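Local coordinates for protein nucleoside-diphosphate-sugar epimerase (Pseudomonas aeruginosa, PDB 2X4G) that probably binds NAD(P) and acts on nucleotide-linked sugars as an epimerase or dehydratase, though its substrate and reaction are unproven, at residues H28-I33 against A54-E59; A69-A74 against Y110-Q115; Q165-A170 against V176-P181. One frame throughout, in Å; residues are numbered along the deposited sequence.

How the interactions relate
From the N terminus the three contacts come in series; none nests in or crosses another. Interaction 1 closes a loop of 20 intervening residues that holds strand 39-44, and ties helix 24-35 to the turn before strand 59-62. Interaction 2 spans 35 residues, including strand 80-83, and joins helix 68-74 to helix 98-116. Interaction 3 closes a short turn of five residues, laying helix 154-171 against strand 176-185. Interactions 2 and 3 touch through Tyr110, whose side chain packs on Gln165, Ala166, Gln169 and Val176; their centres are about 17 Å apart. Interaction 1 stands apart, on the other face of the Rossmann sheet.

Interaction 1. Residues H28-I33 against A54-E59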
# COMPACT_ATOMS: atom_id res chain seq x y z
N HIS A 28 -22.44 -15.41 15.77
CA HIS A 28 -23.31 -14.87 16.83
C HIS A 28 -24.76 -14.69 16.34
O HIS A 28 -25.69 -14.81 17.13
CB HIS A 28 -22.74 -13.55 17.38
CG HIS A 28 -21.53 -13.72 18.26
ND1 HIS A 28 -21.62 -14.06 19.60
CD2 HIS A 28 -20.21 -13.53 18.01
CE1 HIS A 28 -20.40 -14.11 20.12
NE2 HIS A 28 -19.53 -13.79 19.17
N ALA A 29 -24.99 -14.44 15.06
CA ALA A 29 -26.38 -14.49 14.56
C ALA A 29 -26.88 -15.92 14.74
O ALA A 29 -27.96 -16.14 15.28
CB ALA A 29 -26.48 -14.07 13.13
N ALA A 30 -26.08 -16.89 14.30
CA ALA A 30 -26.45 -18.30 14.37
C ALA A 30 -26.86 -18.68 15.80
O ALA A 30 -27.95 -19.21 16.04
CB ALA A 30 -25.32 -19.17 13.89
N ARG A 31 -25.99 -18.36 16.75
CA ARG A 31 -26.27 -18.56 18.17
C ARG A 31 -27.57 -17.93 18.66
O ARG A 31 -28.26 -18.48 19.50
CB ARG A 31 -25.16 -17.94 18.98
CG ARG A 31 -23.87 -18.66 18.93
CD ARG A 31 -22.84 -17.87 19.72
NE ARG A 31 -21.94 -18.82 20.30
CZ ARG A 31 -21.83 -19.12 21.58
NH1 ARG A 31 -22.51 -18.49 22.50
NH2 ARG A 31 -20.98 -20.07 21.93
N ALA A 32 -27.85 -16.72 18.20
CA ALA A 32 -29.03 -16.01 18.61
C ALA A 32 -30.28 -16.72 18.12
O ALA A 32 -31.29 -16.75 18.81
CB ALA A 32 -28.99 -14.56 18.09
N ILE A 33 -30.19 -17.29 16.91
CA ILE A 33 -31.27 -18.08 16.32
C ILE A 33 -31.47 -19.34 17.12
O ILE A 33 -32.58 -19.75 17.36
CB ILE A 33 -30.96 -18.47 14.87
CG1 ILE A 33 -30.92 -17.23 13.95
CG2 ILE A 33 -31.97 -19.44 14.33
CD1 ILE A 33 -30.20 -17.46 12.59
N ALA A 54 -21.12 -27.16 14.83
CA ALA A 54 -21.88 -28.39 15.04
C ALA A 54 -22.61 -28.42 16.39
O ALA A 54 -23.72 -28.93 16.48
CB ALA A 54 -20.96 -29.62 14.89
N TYR A 55 -22.01 -27.84 17.43
CA TYR A 55 -22.63 -27.76 18.76
C TYR A 55 -24.03 -27.12 18.74
O TYR A 55 -24.87 -27.44 19.58
CB TYR A 55 -21.70 -27.05 19.75
CG TYR A 55 -21.59 -25.55 19.57
CD1 TYR A 55 -20.79 -24.99 18.57
CD2 TYR A 55 -22.27 -24.67 20.41
CE1 TYR A 55 -20.69 -23.64 18.40
CE2 TYR A 55 -22.17 -23.29 20.23
CZ TYR A 55 -21.38 -22.78 19.22
OH TYR A 55 -21.27 -21.42 19.04
N LEU A 56 -24.30 -26.24 17.77
CA LEU A 56 -25.64 -25.65 17.62
C LEU A 56 -26.66 -26.63 17.04
O LEU A 56 -27.86 -26.31 16.95
CB LEU A 56 -25.60 -24.37 16.75
CG LEU A 56 -24.71 -23.21 17.23
CD1 LEU A 56 -24.73 -22.07 16.24
CD2 LEU A 56 -25.14 -22.72 18.59
N GLU A 57 -26.20 -27.83 16.66
CA GLU A 57 -27.03 -28.84 16.00
C GLU A 57 -27.73 -28.23 14.83
O GLU A 57 -28.95 -28.30 14.74
CB GLU A 57 -28.04 -29.45 16.97
CG GLU A 57 -27.38 -30.35 18.04
CD GLU A 57 -28.38 -30.95 19.00
OE1 GLU A 57 -29.43 -31.42 18.53
OE2 GLU A 57 -28.12 -30.96 20.23
N PRO A 58 -26.96 -27.62 13.91
CA PRO A 58 -27.50 -26.92 12.76
C PRO A 58 -27.85 -27.87 11.67
O PRO A 58 -27.37 -28.99 11.66
CB PRO A 58 -26.31 -26.07 12.29
CG PRO A 58 -25.13 -26.93 12.58
CD PRO A 58 -25.49 -27.73 13.83
N GLU A 59 -28.67 -27.41 10.74
CA GLU A 59 -28.86 -28.11 9.47
C GLU A 59 -27.95 -27.36 8.49
O GLU A 59 -28.00 -26.14 8.42
CB GLU A 59 -30.34 -28.07 9.07
CG GLU A 59 -30.65 -28.43 7.62
CD GLU A 59 -32.14 -28.34 7.28
OE1 GLU A 59 -32.96 -27.88 8.11
OE2 GLU A 59 -32.49 -28.73 6.16
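Tyr55 and Leu56 carry this contact, meeting Arg31 and Ala30 on one side of the helix. The Tyr55 side chain has CG between the backbone N and the carbonyl carbon (chi1 74°), and its hydroxyl end reaches across to Arg31. Arg31 NE donates to Tyr55 OH at 3.0 Å. The bond is bent, with an angle of 131° at the hydrogen, and the oxygen lies 28° out of the guanidinium plane. A second, weak bond runs from Arg31 NH2 to Tyr55 OH at 3.2 Å. The two side chains cross at about a right angle. The same hydroxyl is also hydrogen-bonded to His27 NE2, which helps to fix its position beside the helix.

Leu56 comes next and supplies the apolar part. Its CD1 methyl rests on Ala30 CB at 3.8 Å and lies 4.0 Å from Arg31 N. Its other methyl, CD2, runs beside the aliphatic part of Arg31, 4.3 Å from CG. Leu56 CG also sits over one face of the Tyr55 ring, near the rim.

Glu59 then enters strand 59-62. Helix 24-35 joins the parallel strands 15-19 and 39-44, as in the first beta-alpha-beta unit of a Rossmann fold, and the contact lays the loop between strands 39-44 and 59-62 against it. His28, Ala32 and Ile33 touch helix 219-232, while Ile33 also reaches strands 15-19 and 39-44.

Interaction 2. Residues A69-A74 against Y110-Q115; sequences AGLERA and YAACLQ
This is a small helix-to-helix contact between Leu71 and Glu72 on helix 68-74 and Ala112 and Gln115 on helix 98-116, on one face of the parallel part of the Rossmann sheet, beside strand 80-83. The axes of the two segments come within 8.4 Å and cross at -50°. The small methyl of Ala112 lets the backbones come close: the CA atoms of Glu72 and Ala112 are 4.9 Å apart. Ala112 CB meets Leu71 CB at 3.5 Å and also faces the backbone N of Glu72, at 3.8 Å.

Gln115, about one turn after Ala112, lies against Glu72. The carboxylate carbon Glu72 CD is 3.4 Å from Gln115 CB, so the acid packs on the aliphatic part of the glutamine. Gln115 bends at its second torsion (chi2 -58°), and its amide plane stands 76° from the carboxylate. No hydrogen bond forms between the two segments. Leu75, just beyond helix 68-74, extends the apolar side by touching Ala112 and Cys113.

Helix 68-74 leads into strand 80-83, and helix 98-116 links that strand to strand 121-124. The two helices lie side by side on one face of these parallel strands, as in the layered Rossmann fold.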
# COMPACT_ATOMS: atom_id res chain seq x y z
N ALA A 69 -28.05 -22.54 -8.91
CA ALA A 69 -28.81 -23.76 -8.66
C ALA A 69 -28.76 -24.12 -7.16
O ALA A 69 -29.77 -24.50 -6.57
CB ALA A 69 -28.26 -24.92 -9.51
N GLY A 70 -27.57 -23.97 -6.57
CA GLY A 70 -27.30 -24.43 -5.21
C GLY A 70 -27.76 -23.46 -4.14
O GLY A 70 -28.16 -23.89 -3.05
N LEU A 71 -27.68 -22.17 -4.42
CA LEU A 71 -28.22 -21.18 -3.49
C LEU A 71 -29.72 -21.35 -3.38
O LEU A 71 -30.25 -21.44 -2.27
CB LEU A 71 -27.89 -19.75 -3.95
CG LEU A 71 -26.44 -19.31 -3.72
CD1 LEU A 71 -26.07 -18.14 -4.63
CD2 LEU A 71 -26.22 -18.97 -2.25
N GLU A 72 -30.40 -21.41 -4.53
CA GLU A 72 -31.84 -21.64 -4.60
C GLU A 72 -32.24 -22.83 -3.79
O GLU A 72 -33.25 -22.81 -3.10
CB GLU A 72 -32.25 -21.95 -6.03
CG GLU A 72 -32.69 -20.79 -6.87
CD GLU A 72 -33.42 -21.26 -8.13
OE1 GLU A 72 -34.53 -21.82 -7.98
OE2 GLU A 72 -32.90 -21.09 -9.26
N ARG A 73 -31.47 -23.90 -3.92
CA ARG A 73 -31.76 -25.13 -3.22
C ARG A 73 -31.49 -24.92 -1.72
O ARG A 73 -32.31 -25.31 -0.88
CB ARG A 73 -30.93 -26.28 -3.79
CG ARG A 73 -31.21 -27.67 -3.16
CD ARG A 73 -29.95 -28.55 -3.21
NE ARG A 73 -29.61 -28.90 -4.59
CZ ARG A 73 -28.43 -29.36 -5.02
NH1 ARG A 73 -27.41 -29.52 -4.18
NH2 ARG A 73 -28.27 -29.65 -6.31
N ALA A 74 -30.37 -24.29 -1.38
CA ALA A 74 -30.06 -24.02 0.02
C ALA A 74 -31.03 -23.03 0.68
O ALA A 74 -31.18 -23.03 1.89
CB ALA A 74 -28.64 -23.54 0.16
N TYR A 110 -29.19 -12.41 -4.15
CA TYR A 110 -30.48 -11.75 -4.31
C TYR A 110 -31.29 -12.45 -5.40
O TYR A 110 -32.49 -12.72 -5.23
CB TYR A 110 -30.28 -10.29 -4.66
CG TYR A 110 -29.74 -9.45 -3.53
CD1 TYR A 110 -30.42 -9.35 -2.33
CD2 TYR A 110 -28.56 -8.75 -3.65
CE1 TYR A 110 -29.94 -8.58 -1.28
CE2 TYR A 110 -28.07 -7.97 -2.61
CZ TYR A 110 -28.77 -7.89 -1.44
OH TYR A 110 -28.29 -7.11 -0.42
N ALA A 111 -30.63 -12.75 -6.51
CA ALA A 111 -31.22 -13.58 -7.54
C ALA A 111 -31.87 -14.82 -6.91
O ALA A 111 -33.06 -15.05 -7.09
CB ALA A 111 -30.18 -13.98 -8.59
N ALA A 112 -31.09 -15.60 -6.15
CA ALA A 112 -31.59 -16.87 -5.59
C ALA A 112 -32.70 -16.69 -4.58
O ALA A 112 -33.56 -17.56 -4.46
CB ALA A 112 -30.47 -17.68 -4.99
N CYS A 113 -32.70 -15.57 -3.84
CA CYS A 113 -33.74 -15.27 -2.87
C CYS A 113 -35.08 -15.08 -3.55
O CYS A 113 -36.11 -15.45 -3.00
CB CYS A 113 -33.41 -14.01 -2.07
SG CYS A 113 -32.16 -14.17 -0.76
N LEU A 114 -35.07 -14.44 -4.72
CA LEU A 114 -36.28 -14.27 -5.51
C LEU A 114 -36.85 -15.61 -5.97
O LEU A 114 -38.04 -15.85 -5.82
CB LEU A 114 -35.99 -13.38 -6.72
CG LEU A 114 -37.15 -12.88 -7.59
CD1 LEU A 114 -38.34 -12.33 -6.77
CD2 LEU A 114 -36.61 -11.81 -8.52
N GLN A 115 -36.01 -16.49 -6.52
CA GLN A 115 -36.47 -17.82 -6.96
C GLN A 115 -36.89 -18.76 -5.82
O GLN A 115 -37.82 -19.54 -5.99
CB GLN A 115 -35.37 -18.55 -7.77
CG GLN A 115 -35.00 -17.92 -9.11
CD GLN A 115 -36.19 -17.80 -10.05
OE1 GLN A 115 -36.59 -16.69 -10.40
NE2 GLN A 115 -36.76 -18.94 -10.46

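Interaction 3. Residues Q165-A170 against V176-P181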
# COMPACT_ATOMS: atom_id res chain seq x y z
N GLN A 165 -27.44 -1.20 -3.29
CA GLN A 165 -27.90 -2.44 -3.90
C GLN A 165 -29.03 -3.07 -3.10
O GLN A 165 -30.05 -3.47 -3.67
CB GLN A 165 -26.76 -3.44 -4.00
CG GLN A 165 -27.11 -4.75 -4.69
CD GLN A 165 -25.96 -5.74 -4.67
OE1 GLN A 165 -25.26 -5.88 -3.66
NE2 GLN A 165 -25.76 -6.46 -5.80
N ALA A 166 -28.84 -3.16 -1.79
CA ALA A 166 -29.85 -3.74 -0.91
C ALA A 166 -31.17 -2.94 -0.95
O ALA A 166 -32.25 -3.51 -1.14
CB ALA A 166 -29.32 -3.87 0.53
N ARG A 167 -31.07 -1.62 -0.81
CA ARG A 167 -32.27 -0.77 -0.89
C ARG A 167 -32.97 -0.94 -2.24
O ARG A 167 -34.20 -0.92 -2.31
CB ARG A 167 -31.91 0.70 -0.67
CG ARG A 167 -31.26 0.99 0.68
CD ARG A 167 -31.40 2.44 1.11
NE ARG A 167 -31.00 3.38 0.06
CZ ARG A 167 -29.74 3.67 -0.28
NH1 ARG A 167 -28.71 3.08 0.32
NH2 ARG A 167 -29.50 4.56 -1.24
N GLU A 168 -32.17 -1.11 -3.29
CA GLU A 168 -32.63 -1.28 -4.66
C GLU A 168 -33.43 -2.57 -4.81
O GLU A 168 -34.44 -2.60 -5.50
CB GLU A 168 -31.39 -1.24 -5.58
CG GLU A 168 -31.54 -1.54 -7.08
CD GLU A 168 -30.15 -1.86 -7.72
OE1 GLU A 168 -29.77 -3.07 -7.79
OE2 GLU A 168 -29.41 -0.91 -8.11
N GLN A 169 -33.01 -3.64 -4.14
CA GLN A 169 -33.79 -4.87 -4.11
C GLN A 169 -35.11 -4.69 -3.34
O GLN A 169 -36.15 -5.23 -3.73
CB GLN A 169 -32.98 -6.01 -3.47
CG GLN A 169 -31.62 -6.30 -4.10
CD GLN A 169 -31.71 -6.96 -5.47
OE1 GLN A 169 -32.48 -7.89 -5.68
NE2 GLN A 169 -30.91 -6.47 -6.41
N ALA A 170 -35.08 -3.95 -2.24
CA ALA A 170 -36.30 -3.64 -1.49
C ALA A 170 -37.27 -2.91 -2.40
O ALA A 170 -38.41 -3.34 -2.60
CB ALA A 170 -35.98 -2.79 -0.28
N VAL A 176 -36.09 -7.10 1.74
CA VAL A 176 -34.75 -6.89 2.30
C VAL A 176 -34.80 -5.88 3.40
O VAL A 176 -35.33 -4.79 3.21
CB VAL A 176 -33.74 -6.39 1.25
CG1 VAL A 176 -32.51 -5.81 1.94
CG2 VAL A 176 -33.34 -7.49 0.31
N VAL A 177 -34.24 -6.24 4.55
CA VAL A 177 -34.03 -5.32 5.65
C VAL A 177 -32.51 -5.14 5.78
O VAL A 177 -31.75 -6.08 5.52
CB VAL A 177 -34.63 -5.87 6.97
CG1 VAL A 177 -34.32 -4.94 8.15
CG2 VAL A 177 -36.16 -6.11 6.82
N ILE A 178 -32.06 -3.95 6.17
CA ILE A 178 -30.63 -3.71 6.35
C ILE A 178 -30.26 -3.44 7.81
O ILE A 178 -30.76 -2.50 8.43
CB ILE A 178 -30.17 -2.54 5.50
CG1 ILE A 178 -30.55 -2.78 4.05
CG2 ILE A 178 -28.66 -2.37 5.61
CD1 ILE A 178 -30.35 -1.56 3.20
N GLY A 179 -29.37 -4.28 8.34
CA GLY A 179 -28.86 -4.17 9.71
C GLY A 179 -27.40 -3.76 9.68
O GLY A 179 -26.60 -4.39 9.00
N ILE A 180 -27.08 -2.70 10.40
CA ILE A 180 -25.80 -2.02 10.31
C ILE A 180 -25.23 -1.95 11.71
O ILE A 180 -25.55 -1.04 12.45
CB ILE A 180 -25.96 -0.56 9.82
CG1 ILE A 180 -26.68 -0.49 8.48
CG2 ILE A 180 -24.59 0.14 9.70
CD1 ILE A 180 -26.91 0.95 7.99
N PRO A 181 -24.38 -2.92 12.08
CA PRO A 181 -23.78 -2.84 13.40
C PRO A 181 -22.60 -1.89 13.43
O PRO A 181 -22.01 -1.61 12.40
CB PRO A 181 -23.31 -4.27 13.63
CG PRO A 181 -22.96 -4.75 12.30
CD PRO A 181 -23.96 -4.14 11.38
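Gln169 N donates the helix bond to Gln165 O at 3.0 Å, and the CB of the same Gln169 faces the strand, 4.1 Å from Val176 CG2. Beyond CB the Gln169 chain bends (chi2 -71°), which leads its amide away from the strand. The other methyl of Val176 goes to a different residue. CG1, anti to the backbone N (chi1 163°), lies 4.0 Å from Ala166 CB and 3.9 Å from Ala166 O. Ala170 CB comes 4.1 Å from the carbonyl oxygen of Val176.

Helix 154-171 connects the parallel strands 121-124 and 176-185, as in a beta-alpha-beta crossover of the Rossmann fold. The segment axes pass 7.8 Å apart and run roughly antiparallel, with 152° between their directions, as a helix does when it returns alongside the strand that follows it. Ala166 packs on Tyr123, and Val176 on Ile121, both of strand 121-124.

Two residues along, Ile178 also points at the helix. Its CD1 end touches both Ala166 CB and Arg167 CG, each at 3.7 Å. Arg167 offers this aliphatic carbon while its guanidinium group is bound in salt bridges to Asp163 and Glu164. Val177 points away from the helix, and its backbone bonds to strand 121-124; the backbone of Ile178 bonds to Glu237 and Tyr239.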